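Local coordinates for protein putative protease (Parabacteroides distasonis ATCC 8503, PDB 3KD4) that is of unproven function but is a putative protease, probably exported, at residues L308-G313 and D353-L358. Numbering follows the deposited sequence. Where two conformers were deposited one is given.
Sequences LAVYPG and DKVVSL
Ala309 and Val356 pair backbone to backbone through two hydrogen bonds, Ala309 N to Val356 O at 2.8 Å and Val356 N to Ala309 O at 2.9 Å, and Tyr311 and Lys354 repeat the pattern two residues along. All four bonds are nearly straight, that from Tyr311 N to Lys354 O reaching 176° at the hydrogen. The tight part is the buried pairs on the two faces of the strands. On the face carrying Leu308, Val310, Val355 and Ser357, Leu308 spreads its two methyls over the partner strand: CD1 meets Val355 CG1 at 3.8 Å, while CD2 lies 3.7 Å from Ser357 CB. Val310 CG1 packs 3.7 Å from Asp353 CB, and Leu346 closes over Leu308 and Val310. On the other face Tyr311 CG stands anti to its carbonyl carbon (chi1 -64°), which sets a ring edge beside Lys354 O and CE1 obliquely 4.1 Å from Val356 CG2; Leu215 packs on both Tyr311 and Val356. The Gly313 end is the solvent side. Lys354, modelled in two conformers, in one runs extended alongside Gly313, its NZ bonded to Leu315 O. Here a water donates to Asp353 OD1 and accepts from Gly313 N, while Asp353 OD2 is held by Arg349 in a salt bridge. Strand 305-312 is central in a five-stranded antiparallel sheet and 353-357 its neighbour, with helix 211-222 on one face and short helix 346-349 on the other, consistent with a transglutaminase-like (papain-like) domain.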
loop_
_atom_site.group_PDB
_atom_site.type_symbol
_atom_site.label_atom_id
_atom_site.label_comp_id
_atom_site.label_asym_id
_atom_site.label_seq_id
_atom_site.Cartn_x
_atom_site.Cartn_y
_atom_site.Cartn_z
ATOM N N LEU A 308 10.378 -9.844 8.441
ATOM C CA LEU A 308 10.982 -8.667 7.835
ATOM C C LEU A 308 9.983 -7.531 7.833
ATOM O O LEU A 308 8.792 -7.733 7.590
ATOM C CB LEU A 308 11.371 -8.957 6.375
ATOM C CG LEU A 308 12.170 -10.229 6.076
ATOM C CD1 LEU A 308 12.489 -10.305 4.559
ATOM C CD2 LEU A 308 13.467 -10.262 6.919
ATOM N N ALA A 309 10.490 -6.342 8.073
ATOM C CA ALA A 309 9.739 -5.112 7.945
ATOM C C ALA A 309 10.157 -4.406 6.647
ATOM O O ALA A 309 11.347 -4.345 6.320
ATOM C CB ALA A 309 9.979 -4.208 9.161
ATOM N N VAL A 310 9.175 -3.874 5.922
ATOM C CA VAL A 310 9.415 -3.138 4.686
ATOM C C VAL A 310 9.052 -1.679 4.894
ATOM O O VAL A 310 7.906 -1.356 5.286
ATOM C CB VAL A 310 8.553 -3.729 3.511
ATOM C CG1 VAL A 310 8.897 -3.059 2.159
ATOM C CG2 VAL A 310 8.728 -5.275 3.431
ATOM N N TYR A 311 10.033 -0.812 4.672
ATOM C CA TYR A 311 9.893 0.623 4.782
ATOM C C TYR A 311 10.010 1.266 3.412
ATOM O O TYR A 311 10.656 0.715 2.509
ATOM C CB TYR A 311 11.059 1.216 5.575
ATOM C CG TYR A 311 11.168 0.793 7.004
ATOM C CD1 TYR A 311 11.887 -0.338 7.371
ATOM C CD2 TYR A 311 10.554 1.529 7.994
ATOM C CE1 TYR A 311 12.009 -0.686 8.733
ATOM C CE2 TYR A 311 10.665 1.182 9.303
ATOM C CZ TYR A 311 11.385 0.087 9.670
ATOM O OH TYR A 311 11.418 -0.222 11.002
ATOM N N PRO A 312 9.460 2.481 3.272
ATOM C CA PRO A 312 9.748 3.275 2.086
ATOM C C PRO A 312 11.225 3.467 1.918
ATOM O O PRO A 312 11.985 3.573 2.902
ATOM C CB PRO A 312 9.059 4.618 2.360
ATOM C CG PRO A 312 8.020 4.325 3.386
ATOM C CD PRO A 312 8.523 3.148 4.196
ATOM N N GLY A 313 11.652 3.518 0.670
ATOM C CA GLY A 313 13.042 3.505 0.372
ATOM C C GLY A 313 13.783 4.786 0.674
ATOM O O GLY A 313 14.996 4.764 0.804
ATOM N N ASP A 353 12.278 -0.126 -2.046
ATOM C CA ASP A 353 11.963 -0.133 -0.628
ATOM C C ASP A 353 13.162 -0.624 0.178
ATOM O O ASP A 353 14.066 -1.221 -0.361
ATOM C CB ASP A 353 10.794 -1.077 -0.362
ATOM C CG ASP A 353 9.499 -0.622 -1.051
ATOM O OD1 ASP A 353 9.345 0.582 -1.354
ATOM O OD2 ASP A 353 8.653 -1.492 -1.306
ATOM N N LYS A 354 13.125 -0.355 1.468
ATOM C CA LYS A 354 14.160 -0.781 2.400
ATOM C C LYS A 354 13.574 -1.910 3.223
ATOM O O LYS A 354 12.511 -1.762 3.828
ATOM C CB LYS A 354 14.592 0.390 3.279
ATOM C CG LYS A 354 15.745 1.189 2.699
ATOM C CD LYS A 354 15.983 2.509 3.446
ATOM C CE LYS A 354 17.033 3.367 2.724
ATOM N NZ LYS A 354 17.620 4.358 3.662
ATOM N N VAL A 355 14.252 -3.039 3.230
ATOM C CA VAL A 355 13.765 -4.232 3.907
ATOM C C VAL A 355 14.722 -4.538 5.041
ATOM O O VAL A 355 15.939 -4.598 4.832
ATOM C CB VAL A 355 13.652 -5.385 2.920
ATOM C CG1 VAL A 355 13.246 -6.702 3.608
ATOM C CG2 VAL A 355 12.690 -4.980 1.805
ATOM N N VAL A 356 14.185 -4.673 6.248
ATOM C CA VAL A 356 15.025 -4.931 7.427
ATOM C C VAL A 356 14.446 -6.055 8.245
ATOM O O VAL A 356 13.233 -6.026 8.568
ATOM C CB VAL A 356 15.137 -3.674 8.302
ATOM C CG1 VAL A 356 16.141 -3.918 9.431
ATOM C CG2 VAL A 356 15.512 -2.449 7.475
ATOM N N SER A 357 15.258 -7.059 8.594
ATOM C CA SER A 357 14.803 -8.114 9.492
ATOM C C SER A 357 14.544 -7.547 10.918
ATOM O O SER A 357 15.085 -6.509 11.279
ATOM C CB SER A 357 15.851 -9.219 9.577
ATOM O OG SER A 357 16.965 -8.793 10.327
ATOM N N LEU A 358 13.717 -8.214 11.706
ATOM C CA LEU A 358 13.466 -7.798 13.104
ATOM C C LEU A 358 14.686 -7.874 14.023
ATOM O O LEU A 358 14.735 -7.191 15.052
ATOM C CB LEU A 358 12.303 -8.574 13.733
ATOM C CG LEU A 358 10.907 -8.422 13.100
ATOM C CD1 LEU A 358 9.775 -8.778 14.078
ATOM C CD2 LEU A 358 10.655 -7.068 12.488
HETATM O O HOH W 1 9.569 3.311 -1.507
#